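Local coordinates for uncharacterized protein Cgl0159 (Corynebacterium glutamicum, PDB 3FOK) that is of unknown function but folds as a TIM barrel, belongs to the Cgl0159-like family and assembles from five copies of the chain, at residues M113-L118 with K146-I151; I179-F184 with T219-P224; L197-V202 with E230-S235; T240-G245 with P265-L270. All coordinates share one frame; numbering follows the deposited sequence.

Overall arrangement
The four contacts sample one TIM barrel, in which each parallel strand is joined to the next in a closed sheet. Contact 1 places the loop after strand 108-112 against strand 144-151, contact 2 pairs the next two strands, and contact 4 pairs the strands that follow. Centres of contacts 1 and 2 lie about 11 Å apart, those of 2 and 4 about 9 Å, and probable strand-to-strand hydrogen bonds join each pair of neighbours. Contact 3 packs helical segments outside the sheet, its centre about 13 Å from those of contacts 2 and 4, and Met233 touches both. Contacts 1 and 2 also share a charged cluster, Lys146, Glu182 and Lys222, whose role is unknown.

Contact 1: residues M113-L118 with K146-I151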
loop_
_atom_site.group_PDB
_atom_site.type_symbol
_atom_site.label_atom_id
_atom_site.label_comp_id
_atom_site.label_asym_id
_atom_site.label_seq_id
_atom_site.Cartn_x
_atom_site.Cartn_y
_atom_site.Cartn_z
HETATM N N MSE A 113 7.180 -4.542 -19.762
HETATM C CA MSE A 113 6.306 -4.362 -18.608
HETATM C C MSE A 113 6.352 -3.009 -17.898
HETATM O O MSE A 113 5.303 -2.465 -17.544
HETATM C CB MSE A 113 6.578 -5.464 -17.584
HETATM C CG MSE A 113 6.417 -6.871 -18.130
HETATM SE SE MSE A 113 6.741 -8.236 -16.792
HETATM C CE MSE A 113 4.999 -8.239 -15.948
ATOM N N ASN A 114 7.550 -2.470 -17.680
ATOM C CA ASN A 114 7.675 -1.200 -16.972
ATOM C C ASN A 114 8.298 -0.040 -17.744
ATOM O O ASN A 114 9.386 -0.153 -18.301
ATOM C CB ASN A 114 8.433 -1.407 -15.652
ATOM C CG ASN A 114 9.854 -1.907 -15.850
ATOM O OD1 ASN A 114 10.724 -1.660 -15.014
ATOM N ND2 ASN A 114 10.096 -2.619 -16.943
ATOM N N ARG A 115 7.594 1.087 -17.735
ATOM C CA ARG A 115 8.018 2.302 -18.426
ATOM C C ARG A 115 7.885 3.535 -17.534
ATOM O O ARG A 115 8.065 4.658 -17.990
ATOM C CB ARG A 115 7.166 2.505 -19.683
ATOM C CG ARG A 115 7.703 1.876 -20.976
ATOM C CD ARG A 115 8.953 1.058 -20.743
ATOM N NE ARG A 115 9.897 1.176 -21.847
ATOM C CZ ARG A 115 11.198 0.940 -21.736
ATOM N NH1 ARG A 115 11.710 0.573 -20.569
ATOM N NH2 ARG A 115 11.990 1.076 -22.789
ATOM N N GLY A 116 7.579 3.315 -16.261
ATOM C CA GLY A 116 7.402 4.408 -15.321
ATOM C C GLY A 116 8.565 5.370 -15.160
ATOM O O GLY A 116 8.356 6.579 -15.024
ATOM N N GLY A 117 9.786 4.844 -15.160
ATOM C CA GLY A 117 10.960 5.687 -15.015
ATOM C C GLY A 117 11.241 6.477 -16.278
ATOM O O GLY A 117 12.192 6.190 -17.002
ATOM N N LEU A 118 10.409 7.480 -16.532
ATOM C CA LEU A 118 10.530 8.316 -17.721
ATOM C C LEU A 118 11.887 8.996 -17.867
ATOM O O LEU A 118 12.502 9.421 -16.886
ATOM C CB LEU A 118 9.432 9.378 -17.722
ATOM C CG LEU A 118 7.993 8.860 -17.727
ATOM C CD1 LEU A 118 7.031 10.039 -17.682
ATOM C CD2 LEU A 118 7.746 8.011 -18.966
ATOM N N LYS A 146 9.505 -8.668 -20.762
ATOM C CA LYS A 146 10.769 -7.961 -20.589
ATOM C C LYS A 146 10.638 -6.830 -19.577
ATOM O O LYS A 146 9.604 -6.156 -19.501
ATOM C CB LYS A 146 11.274 -7.437 -21.942
ATOM C CG LYS A 146 11.222 -5.930 -22.138
ATOM C CD LYS A 146 12.479 -5.226 -21.653
ATOM C CE LYS A 146 12.387 -3.734 -21.958
ATOM N NZ LYS A 146 13.655 -2.998 -21.742
ATOM N N THR A 147 11.704 -6.629 -18.807
ATOM C CA THR A 147 11.740 -5.608 -17.767
ATOM C C THR A 147 13.046 -4.823 -17.789
ATOM O O THR A 147 14.090 -5.353 -18.165
ATOM C CB THR A 147 11.629 -6.256 -16.373
ATOM O OG1 THR A 147 10.394 -6.970 -16.264
ATOM C CG2 THR A 147 11.706 -5.200 -15.289
ATOM N N LEU A 148 12.983 -3.561 -17.375
ATOM C CA LEU A 148 14.173 -2.727 -17.296
ATOM C C LEU A 148 14.463 -2.625 -15.797
ATOM O O LEU A 148 13.626 -2.154 -15.032
ATOM C CB LEU A 148 13.901 -1.331 -17.861
ATOM C CG LEU A 148 15.084 -0.518 -18.409
ATOM C CD1 LEU A 148 14.810 0.961 -18.175
ATOM C CD2 LEU A 148 16.387 -0.914 -17.741
ATOM N N VAL A 149 15.636 -3.079 -15.376
ATOM C CA VAL A 149 15.994 -3.030 -13.965
ATOM C C VAL A 149 17.263 -2.225 -13.732
ATOM O O VAL A 149 18.352 -2.783 -13.627
ATOM C CB VAL A 149 16.217 -4.445 -13.384
ATOM C CG1 VAL A 149 16.278 -4.376 -11.863
ATOM C CG2 VAL A 149 15.102 -5.379 -13.831
ATOM N N ARG A 150 17.120 -0.909 -13.657
ATOM C CA ARG A 150 18.263 -0.049 -13.408
ATOM C C ARG A 150 18.435 0.062 -11.904
ATOM O O ARG A 150 17.494 0.375 -11.179
ATOM C CB ARG A 150 18.050 1.324 -14.043
ATOM C CG ARG A 150 18.260 1.316 -15.549
ATOM C CD ARG A 150 17.865 2.635 -16.164
ATOM N NE ARG A 150 16.437 2.869 -16.007
ATOM C CZ ARG A 150 15.821 3.994 -16.343
ATOM N NH1 ARG A 150 16.513 5.000 -16.858
ATOM N NH2 ARG A 150 14.514 4.113 -16.159
ATOM N N ILE A 151 19.649 -0.213 -11.446
ATOM C CA ILE A 151 19.963 -0.196 -10.029
ATOM C C ILE A 151 20.847 0.984 -9.641
ATOM O O ILE A 151 22.051 0.990 -9.909
ATOM C CB ILE A 151 20.658 -1.518 -9.639
ATOM C CG1 ILE A 151 19.760 -2.694 -10.039
ATOM C CG2 ILE A 151 20.977 -1.533 -8.158
ATOM C CD1 ILE A 151 20.404 -4.055 -9.906
#
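Met113 and Lys146 join the end of one barrel strand to the next: in this TIM barrel, 113-118 is the loop that leaves strand 108-112, and 146-151 is the neighbouring strand. Two clear hydrogen bonds link the segments. The first continues the sheet, Met113 N giving its hydrogen to Lys146 O at 2.9 Å. The second comes from a side chain: Arg150 NH2 reaches Gly117 O at 3.2 Å, arriving on a lone pair in the carbonyl plane (C=O...N angle 124°), with that oxygen lying at the edge of the guanidinium. Gly117 centres an inverse gamma turn, and Asp127 and Glu124 bind the same guanidinium in salt bridges, which should fix its rotation.

Side-chain contacts accompany these bonds. The side chain of Asn114 crosses that of Thr147 at about a right angle, although the orientation of its amide is doubtful, while the selenium SE of Met113, a selenomethionine, stands 3.9 Å from Thr147 OG1.

Among the charged groups, Lys146 NZ has its salt bridge with Glu182. Arg115 donates from NE to Asp50 O; its chain doubles back at chi2 (5°), and NH1 thereby rests 3.9 Å from Leu148 CD1.

Contact 2: residues I179-F184 with T219-P224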
loop_
_atom_site.group_PDB
_atom_site.type_symbol
_atom_site.label_atom_id
_atom_site.label_comp_id
_atom_site.label_asym_id
_atom_site.label_seq_id
_atom_site.Cartn_x
_atom_site.Cartn_y
_atom_site.Cartn_z
ATOM N N ILE A 179 10.886 -14.582 -19.028
ATOM C CA ILE A 179 10.995 -13.175 -18.678
ATOM C C ILE A 179 12.438 -12.681 -18.781
ATOM O O ILE A 179 13.361 -13.204 -18.154
ATOM C CB ILE A 179 10.420 -12.904 -17.268
ATOM C CG1 ILE A 179 10.501 -11.408 -16.957
ATOM C CG2 ILE A 179 11.149 -13.746 -16.233
ATOM C CD1 ILE A 179 9.752 -11.005 -15.708
HETATM N N MSE A 180 12.588 -11.649 -19.600
HETATM C CA MSE A 180 13.849 -11.000 -19.937
HETATM C C MSE A 180 14.117 -9.781 -19.038
HETATM O O MSE A 180 13.324 -8.840 -19.019
HETATM C CB MSE A 180 13.721 -10.567 -21.401
HETATM C CG MSE A 180 14.957 -10.156 -22.150
HETATM SE SE MSE A 180 14.331 -9.468 -23.872
HETATM C CE MSE A 180 13.757 -11.125 -24.694
ATOM N N LEU A 181 15.219 -9.796 -18.293
ATOM C CA LEU A 181 15.552 -8.666 -17.429
ATOM C C LEU A 181 16.748 -7.905 -18.001
ATOM O O LEU A 181 17.773 -8.510 -18.334
ATOM C CB LEU A 181 15.894 -9.135 -16.007
ATOM C CG LEU A 181 14.897 -9.972 -15.201
ATOM C CD1 LEU A 181 15.424 -10.123 -13.781
ATOM C CD2 LEU A 181 13.533 -9.311 -15.184
ATOM N N GLU A 182 16.612 -6.584 -18.115
ATOM C CA GLU A 182 17.688 -5.740 -18.626
ATOM C C GLU A 182 18.251 -4.983 -17.429
ATOM O O GLU A 182 17.720 -3.944 -17.038
ATOM C CB GLU A 182 17.150 -4.750 -19.662
ATOM C CG GLU A 182 18.234 -4.041 -20.473
ATOM C CD GLU A 182 17.667 -3.031 -21.463
ATOM O OE1 GLU A 182 16.634 -3.328 -22.100
ATOM O OE2 GLU A 182 18.262 -1.944 -21.614
ATOM N N PRO A 183 19.333 -5.502 -16.824
ATOM C CA PRO A 183 19.950 -4.862 -15.663
ATOM C C PRO A 183 21.014 -3.830 -16.010
ATOM O O PRO A 183 21.599 -3.853 -17.093
ATOM C CB PRO A 183 20.532 -6.041 -14.911
ATOM C CG PRO A 183 21.071 -6.863 -16.041
ATOM C CD PRO A 183 19.962 -6.812 -17.082
ATOM N N PHE A 184 21.260 -2.938 -15.058
ATOM C CA PHE A 184 22.243 -1.873 -15.193
ATOM C C PHE A 184 22.520 -1.301 -13.815
ATOM O O PHE A 184 21.655 -1.322 -12.940
ATOM C CB PHE A 184 21.694 -0.710 -16.025
ATOM C CG PHE A 184 21.820 -0.881 -17.504
ATOM C CD1 PHE A 184 23.070 -0.920 -18.112
ATOM C CD2 PHE A 184 20.681 -0.933 -18.301
ATOM C CE1 PHE A 184 23.184 -1.003 -19.498
ATOM C CE2 PHE A 184 20.782 -1.017 -19.683
ATOM C CZ PHE A 184 22.039 -1.051 -20.286
ATOM N N THR A 219 13.973 -16.933 -16.311
ATOM C CA THR A 219 14.520 -15.610 -16.539
ATOM C C THR A 219 15.747 -15.572 -17.441
ATOM O O THR A 219 16.664 -16.378 -17.317
ATOM C CB THR A 219 14.826 -14.893 -15.198
ATOM O OG1 THR A 219 16.218 -15.006 -14.894
ATOM C CG2 THR A 219 14.016 -15.514 -14.068
ATOM N N TRP A 220 15.721 -14.616 -18.363
ATOM C CA TRP A 220 16.787 -14.383 -19.324
ATOM C C TRP A 220 17.435 -13.051 -18.980
ATOM O O TRP A 220 16.900 -12.270 -18.200
ATOM C CB TRP A 220 16.221 -14.288 -20.743
ATOM C CG TRP A 220 15.749 -15.575 -21.329
ATOM C CD1 TRP A 220 14.875 -16.459 -20.772
ATOM C CD2 TRP A 220 16.103 -16.112 -22.607
ATOM N NE1 TRP A 220 14.660 -17.518 -21.623
ATOM C CE2 TRP A 220 15.403 -17.330 -22.759
ATOM C CE3 TRP A 220 16.945 -15.681 -23.644
ATOM C CZ2 TRP A 220 15.518 -18.125 -23.903
ATOM C CZ3 TRP A 220 17.060 -16.470 -24.786
ATOM C CH2 TRP A 220 16.350 -17.680 -24.904
HETATM N N MSE A 221 18.585 -12.794 -19.581
HETATM C CA MSE A 221 19.301 -11.549 -19.364
HETATM C C MSE A 221 19.418 -10.826 -20.697
HETATM O O MSE A 221 19.603 -11.447 -21.743
HETATM C CB MSE A 221 20.708 -11.817 -18.816
HETATM C CG MSE A 221 20.760 -12.392 -17.411
HETATM SE SE MSE A 221 20.391 -11.088 -16.027
HETATM C CE MSE A 221 18.651 -11.690 -15.478
ATOM N N LYS A 222 19.287 -9.509 -20.649
ATOM C CA LYS A 222 19.418 -8.667 -21.828
ATOM C C LYS A 222 20.559 -7.756 -21.397
ATOM O O LYS A 222 20.361 -6.831 -20.613
ATOM C CB LYS A 222 18.130 -7.877 -22.056
ATOM C CG LYS A 222 18.091 -7.047 -23.328
ATOM C CD LYS A 222 16.774 -6.284 -23.402
ATOM C CE LYS A 222 16.755 -5.280 -24.536
ATOM N NZ LYS A 222 15.559 -4.398 -24.439
ATOM N N LEU A 223 21.761 -8.043 -21.886
ATOM C CA LEU A 223 22.940 -7.280 -21.498
ATOM C C LEU A 223 23.569 -6.441 -22.598
ATOM O O LEU A 223 23.361 -6.688 -23.786
ATOM C CB LEU A 223 24.004 -8.232 -20.949
ATOM C CG LEU A 223 23.579 -9.230 -19.870
ATOM C CD1 LEU A 223 24.766 -10.098 -19.500
ATOM C CD2 LEU A 223 23.053 -8.495 -18.652
ATOM N N PRO A 224 24.352 -5.422 -22.202
ATOM C CA PRO A 224 25.026 -4.540 -23.155
ATOM C C PRO A 224 26.388 -5.137 -23.501
ATOM O O PRO A 224 27.044 -5.725 -22.636
ATOM C CB PRO A 224 25.157 -3.243 -22.372
ATOM C CG PRO A 224 25.459 -3.747 -21.000
ATOM C CD PRO A 224 24.463 -4.885 -20.832
#
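Ile179 with Thr219, Met180 with Trp220 and Leu181 with Met221 form three successive parallel bridges between adjacent strands of the TIM barrel, whose axes stand 35° apart in these segments. This is the tight part of the contact. Trp220 N donates to Ile179 O at 2.8 Å, Leu181 N to Trp220 O, and Lys222 N to Leu181 O, so the bonds alternate in the manner of parallel sheet. On the face that carries Ile179, Leu181 and Thr219, which helix 158-174 packs against, the bent chain of the selenomethionine Met221 brings its CE methyl within 3.8 Å of Leu181 CB. On the other face Met180 CG rests on Lys222 CB.

From Pro183 onward the pairing loosens. Pro183 has no N-H to offer, and side chains take over the contact. Pro183 CG touches Leu223 CD2 at 3.7 Å, and Phe184 CE1 meets Pro224 CG at 3.9 Å as the two side chains slide past one another.

Glu182 and Lys222, still in register, mark the junction, with partly exposed Glu182 nearer solvent. The extended chain of Lys222, its CG anti to the backbone N (chi1 -175°), runs obliquely across Glu182 to form a salt bridge, and Lys146 binds the same oxygen. Lys222 NZ meets Glu182 OE1 at 2.8 Å from the syn side, 33° out of the carboxylate plane.

Contact 3: residues L197-V202 with E230-S235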
loop_
_atom_site.group_PDB
_atom_site.type_symbol
_atom_site.label_atom_id
_atom_site.label_comp_id
_atom_site.label_asym_id
_atom_site.label_seq_id
_atom_site.Cartn_x
_atom_site.Cartn_y
_atom_site.Cartn_z
ATOM N N LEU A 197 28.742 1.372 -17.703
ATOM C CA LEU A 197 29.052 0.275 -18.609
ATOM C C LEU A 197 30.396 -0.408 -18.374
ATOM O O LEU A 197 30.878 -1.137 -19.232
ATOM C CB LEU A 197 28.965 0.755 -20.058
ATOM C CG LEU A 197 27.569 1.210 -20.493
ATOM C CD1 LEU A 197 27.597 1.642 -21.954
ATOM C CD2 LEU A 197 26.577 0.074 -20.295
ATOM N N SER A 198 31.005 -0.187 -17.218
ATOM C CA SER A 198 32.283 -0.836 -16.929
ATOM C C SER A 198 31.998 -2.314 -16.682
ATOM O O SER A 198 30.933 -2.670 -16.176
ATOM C CB SER A 198 32.948 -0.218 -15.693
ATOM O OG SER A 198 32.231 -0.533 -14.512
ATOM N N THR A 199 32.953 -3.164 -17.037
ATOM C CA THR A 199 32.806 -4.601 -16.877
ATOM C C THR A 199 32.296 -5.035 -15.503
ATOM O O THR A 199 31.347 -5.819 -15.410
ATOM C CB THR A 199 34.141 -5.321 -17.149
ATOM O OG1 THR A 199 34.649 -4.909 -18.422
ATOM C CG2 THR A 199 33.940 -6.834 -17.159
ATOM N N ASP A 200 32.918 -4.538 -14.438
ATOM C CA ASP A 200 32.509 -4.925 -13.095
ATOM C C ASP A 200 31.100 -4.490 -12.705
ATOM O O ASP A 200 30.429 -5.186 -11.939
ATOM C CB ASP A 200 33.515 -4.416 -12.066
ATOM C CG ASP A 200 34.821 -5.184 -12.110
ATOM O OD1 ASP A 200 34.771 -6.433 -12.119
ATOM O OD2 ASP A 200 35.897 -4.550 -12.130
ATOM N N ALA A 201 30.649 -3.348 -13.224
ATOM C CA ALA A 201 29.310 -2.869 -12.906
ATOM C C ALA A 201 28.276 -3.791 -13.548
ATOM O O ALA A 201 27.284 -4.162 -12.914
ATOM C CB ALA A 201 29.128 -1.446 -13.399
ATOM N N VAL A 202 28.508 -4.165 -14.804
ATOM C CA VAL A 202 27.590 -5.048 -15.504
ATOM C C VAL A 202 27.495 -6.373 -14.758
ATOM O O VAL A 202 26.404 -6.919 -14.577
ATOM C CB VAL A 202 28.058 -5.316 -16.949
ATOM C CG1 VAL A 202 27.132 -6.323 -17.620
ATOM C CG2 VAL A 202 28.081 -4.016 -17.733
ATOM N N GLU A 230 33.582 -11.922 -21.794
ATOM C CA GLU A 230 33.589 -13.373 -21.679
ATOM C C GLU A 230 33.742 -13.628 -20.208
ATOM O O GLU A 230 33.482 -14.710 -19.680
ATOM C CB GLU A 230 34.739 -13.782 -22.530
ATOM C CG GLU A 230 35.250 -15.198 -22.631
ATOM C CD GLU A 230 36.502 -15.113 -23.457
ATOM O OE1 GLU A 230 36.486 -14.422 -24.513
ATOM O OE2 GLU A 230 37.519 -15.672 -23.029
ATOM N N ARG A 231 33.991 -12.500 -19.570
ATOM C CA ARG A 231 34.166 -12.398 -18.161
ATOM C C ARG A 231 32.816 -11.970 -17.593
ATOM O O ARG A 231 32.473 -12.326 -16.469
ATOM C CB ARG A 231 35.225 -11.359 -17.907
ATOM C CG ARG A 231 35.604 -11.234 -16.473
ATOM C CD ARG A 231 36.718 -10.229 -16.312
ATOM N NE ARG A 231 36.661 -9.598 -15.002
ATOM C CZ ARG A 231 36.781 -8.292 -14.807
ATOM N NH1 ARG A 231 36.971 -7.480 -15.834
ATOM N NH2 ARG A 231 36.693 -7.796 -13.584
ATOM N N VAL A 232 32.058 -11.200 -18.371
ATOM C CA VAL A 232 30.741 -10.768 -17.947
ATOM C C VAL A 232 29.862 -12.003 -18.039
ATOM O O VAL A 232 29.007 -12.231 -17.190
ATOM C CB VAL A 232 30.170 -9.682 -18.882
ATOM C CG1 VAL A 232 28.713 -9.418 -18.532
ATOM C CG2 VAL A 232 30.981 -8.403 -18.767
HETATM N N MSE A 233 30.091 -12.809 -19.072
HETATM C CA MSE A 233 29.307 -14.019 -19.272
HETATM C C MSE A 233 29.581 -15.102 -18.240
HETATM O O MSE A 233 28.840 -16.079 -18.154
HETATM C CB MSE A 233 29.528 -14.577 -20.679
HETATM C CG MSE A 233 28.880 -13.751 -21.783
HETATM SE SE MSE A 233 27.040 -13.256 -21.392
HETATM C CE MSE A 233 27.310 -11.349 -21.227
ATOM N N GLU A 234 30.643 -14.936 -17.459
ATOM C CA GLU A 234 30.958 -15.905 -16.421
ATOM C C GLU A 234 30.140 -15.526 -15.190
ATOM O O GLU A 234 30.288 -16.117 -14.121
ATOM C CB GLU A 234 32.457 -15.887 -16.099
ATOM C CG GLU A 234 33.343 -16.226 -17.293
ATOM C CD GLU A 234 34.831 -16.210 -16.966
ATOM O OE1 GLU A 234 35.300 -15.225 -16.354
ATOM O OE2 GLU A 234 35.531 -17.179 -17.334
ATOM N N SER A 235 29.268 -14.532 -15.362
ATOM C CA SER A 235 28.403 -14.040 -14.290
ATOM C C SER A 235 27.143 -14.873 -14.102
ATOM O O SER A 235 26.639 -14.992 -12.990
ATOM C CB SER A 235 27.992 -12.588 -14.552
ATOM O OG SER A 235 29.082 -11.709 -14.367
#
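Thr199, in the first turn of helix 199-210, approaches Val232, in the short and weakly bonded helix 229-232, with 6.6 Å between their CA atoms. Both segments belong to the outer layer of the TIM barrel, around strand 219-224, which links the two helices in the chain. Ser198 is the N-cap of the first helix, its OG weakly accepting from Ala201 N.

The apolar part of the contact is carried by methyl groups. Val202 CG1 lies 3.6 Å from Val232 CG1, the two side chains crossing at about a right angle, and Thr199 CG2 meets Val232 CG2 at 3.7 Å. With CG2 directed to this contact, Thr199 OG1 is left to hydrogen-bond Glu227 O.

At the more exposed side of the contact, Arg231 stretches from CG to NE and carries its guanidinium across Thr199, NH1 coming within 3.4 Å of Thr199 CG2. That nitrogen also pairs with Glu228, whereas NH2 is shared between Asp200 and Glu63 of a neighbouring subunit, which ties the helix pair to the assembly. The carboxylate of Asp200 stands 82° from the guanidinium plane, and the salt bridge runs through one close pair, Asp200 OD1 to Arg231 NH2 at 2.8 Å.

Contact 4: residues T240-G245 with P265-L270; sequences TLLLGG and PGVRGL
Leu241 CD2 lies over one face of the peptide joining Arg268 to Gly269, 3.5 Å from Gly269 N; peptides are the flat groups that carry this contact. Backbone hydrogen bonds join them. Thr240 N comes to Gly266 O from above the plane of that carbonyl, Arg268 N donates to Thr240 O at 2.7 Å, and Leu242 N donates to Gly269 O. The flat guanidinium of Arg268 leads away from strand 240-243, with NH1 hydrogen-bonded to Gly42 O.

These bonds pair two parallel strands of the TIM barrel, but unevenly. Thr240 bridges Val267 and Leu242 bridges Leu270, so two steps on one strand answer three on the other, as in a beta bulge. The backbone of Gly269 there (phi 151°, psi -153°) has angles that call for glycine, and the methyl of Leu241 packs against the bare chain.

On the opposite face, Leu242 makes the apolar contacts. Its CB meets Leu270 CD1 at 3.8 Å, and its CG meets Val267 CG1 at 4.0 Å with the two side chains at about a right angle. Helix 252-261 and Leu262 back this cluster.

The chemistry thus divides the work: backbone bonds set the strands side by side, and leucine and valine methyls join them to the helical layer. Where the extra residue disturbs the pairing, the lack of a side chain at Gly269 lets Leu241 CD2 lie directly against the peptide face.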
loop_
_atom_site.group_PDB
_atom_site.type_symbol
_atom_site.label_atom_id
_atom_site.label_comp_id
_atom_site.label_asym_id
_atom_site.label_seq_id
_atom_site.Cartn_x
_atom_site.Cartn_y
_atom_site.Cartn_z
ATOM N N THR A 240 21.211 -15.458 -22.503
ATOM C CA THR A 240 21.413 -14.030 -22.664
ATOM C C THR A 240 21.210 -13.516 -24.083
ATOM O O THR A 240 21.518 -14.193 -25.062
ATOM C CB THR A 240 22.834 -13.644 -22.200
ATOM O OG1 THR A 240 22.993 -13.992 -20.821
ATOM C CG2 THR A 240 23.074 -12.153 -22.371
ATOM N N LEU A 241 20.676 -12.306 -24.174
ATOM C CA LEU A 241 20.445 -11.641 -25.448
ATOM C C LEU A 241 21.169 -10.307 -25.355
ATOM O O LEU A 241 21.156 -9.654 -24.310
ATOM C CB LEU A 241 18.948 -11.426 -25.683
ATOM C CG LEU A 241 18.142 -12.706 -25.913
ATOM C CD1 LEU A 241 16.662 -12.382 -25.965
ATOM C CD2 LEU A 241 18.592 -13.368 -27.209
ATOM N N LEU A 242 21.813 -9.906 -26.441
ATOM C CA LEU A 242 22.564 -8.660 -26.454
ATOM C C LEU A 242 21.739 -7.488 -26.967
ATOM O O LEU A 242 20.861 -7.652 -27.813
ATOM C CB LEU A 242 23.817 -8.830 -27.314
ATOM C CG LEU A 242 24.637 -10.088 -27.009
ATOM C CD1 LEU A 242 25.795 -10.189 -27.984
ATOM C CD2 LEU A 242 25.135 -10.051 -25.574
ATOM N N LEU A 243 22.028 -6.304 -26.441
ATOM C CA LEU A 243 21.332 -5.088 -26.836
ATOM C C LEU A 243 22.316 -4.120 -27.491
ATOM O O LEU A 243 23.505 -4.132 -27.187
ATOM C CB LEU A 243 20.684 -4.437 -25.608
ATOM C CG LEU A 243 21.600 -4.019 -24.450
ATOM C CD1 LEU A 243 22.211 -2.652 -24.736
ATOM C CD2 LEU A 243 20.797 -3.960 -23.161
ATOM N N GLY A 244 21.811 -3.297 -28.403
ATOM C CA GLY A 244 22.650 -2.327 -29.081
ATOM C C GLY A 244 22.170 -0.937 -28.714
ATOM O O GLY A 244 21.274 -0.392 -29.365
ATOM N N GLY A 245 22.768 -0.365 -27.674
ATOM C CA GLY A 245 22.368 0.949 -27.204
ATOM C C GLY A 245 22.443 2.127 -28.160
ATOM O O GLY A 245 21.946 2.080 -29.284
ATOM N N PRO A 265 29.694 -18.249 -24.237
ATOM C CA PRO A 265 28.836 -19.245 -23.588
ATOM C C PRO A 265 27.533 -18.655 -23.055
ATOM O O PRO A 265 27.546 -17.689 -22.296
ATOM C CB PRO A 265 29.712 -19.781 -22.454
ATOM C CG PRO A 265 31.112 -19.511 -22.920
ATOM C CD PRO A 265 30.984 -18.144 -23.533
ATOM N N GLY A 266 26.410 -19.239 -23.453
ATOM C CA GLY A 266 25.130 -18.758 -22.971
ATOM C C GLY A 266 24.445 -17.690 -23.801
ATOM O O GLY A 266 23.238 -17.493 -23.671
ATOM N N VAL A 267 25.192 -16.988 -24.644
ATOM C CA VAL A 267 24.587 -15.954 -25.477
ATOM C C VAL A 267 23.720 -16.624 -26.536
ATOM O O VAL A 267 24.186 -17.480 -27.289
ATOM C CB VAL A 267 25.658 -15.072 -26.149
ATOM C CG1 VAL A 267 24.996 -14.022 -27.023
ATOM C CG2 VAL A 267 26.511 -14.405 -25.081
ATOM N N ARG A 268 22.454 -16.225 -26.584
ATOM C CA ARG A 268 21.486 -16.804 -27.513
ATOM C C ARG A 268 21.029 -15.905 -28.652
ATOM O O ARG A 268 20.215 -16.315 -29.475
ATOM C CB ARG A 268 20.260 -17.276 -26.732
ATOM C CG ARG A 268 20.499 -18.529 -25.917
ATOM C CD ARG A 268 20.362 -19.758 -26.788
ATOM N NE ARG A 268 20.658 -20.992 -26.071
ATOM C CZ ARG A 268 20.279 -22.197 -26.483
ATOM N NH1 ARG A 268 19.584 -22.326 -27.602
ATOM N NH2 ARG A 268 20.597 -23.272 -25.777
ATOM N N GLY A 269 21.528 -14.679 -28.704
ATOM C CA GLY A 269 21.113 -13.802 -29.780
ATOM C C GLY A 269 21.104 -12.315 -29.501
ATOM O O GLY A 269 21.844 -11.818 -28.648
ATOM N N LEU A 270 20.246 -11.608 -30.230
ATOM C CA LEU A 270 20.123 -10.157 -30.128
ATOM C C LEU A 270 18.699 -9.652 -29.882
ATOM O O LEU A 270 17.717 -10.282 -30.280
ATOM C CB LEU A 270 20.630 -9.513 -31.423
ATOM C CG LEU A 270 22.065 -9.014 -31.618
ATOM C CD1 LEU A 270 23.064 -9.887 -30.899
ATOM C CD2 LEU A 270 22.352 -8.968 -33.113
#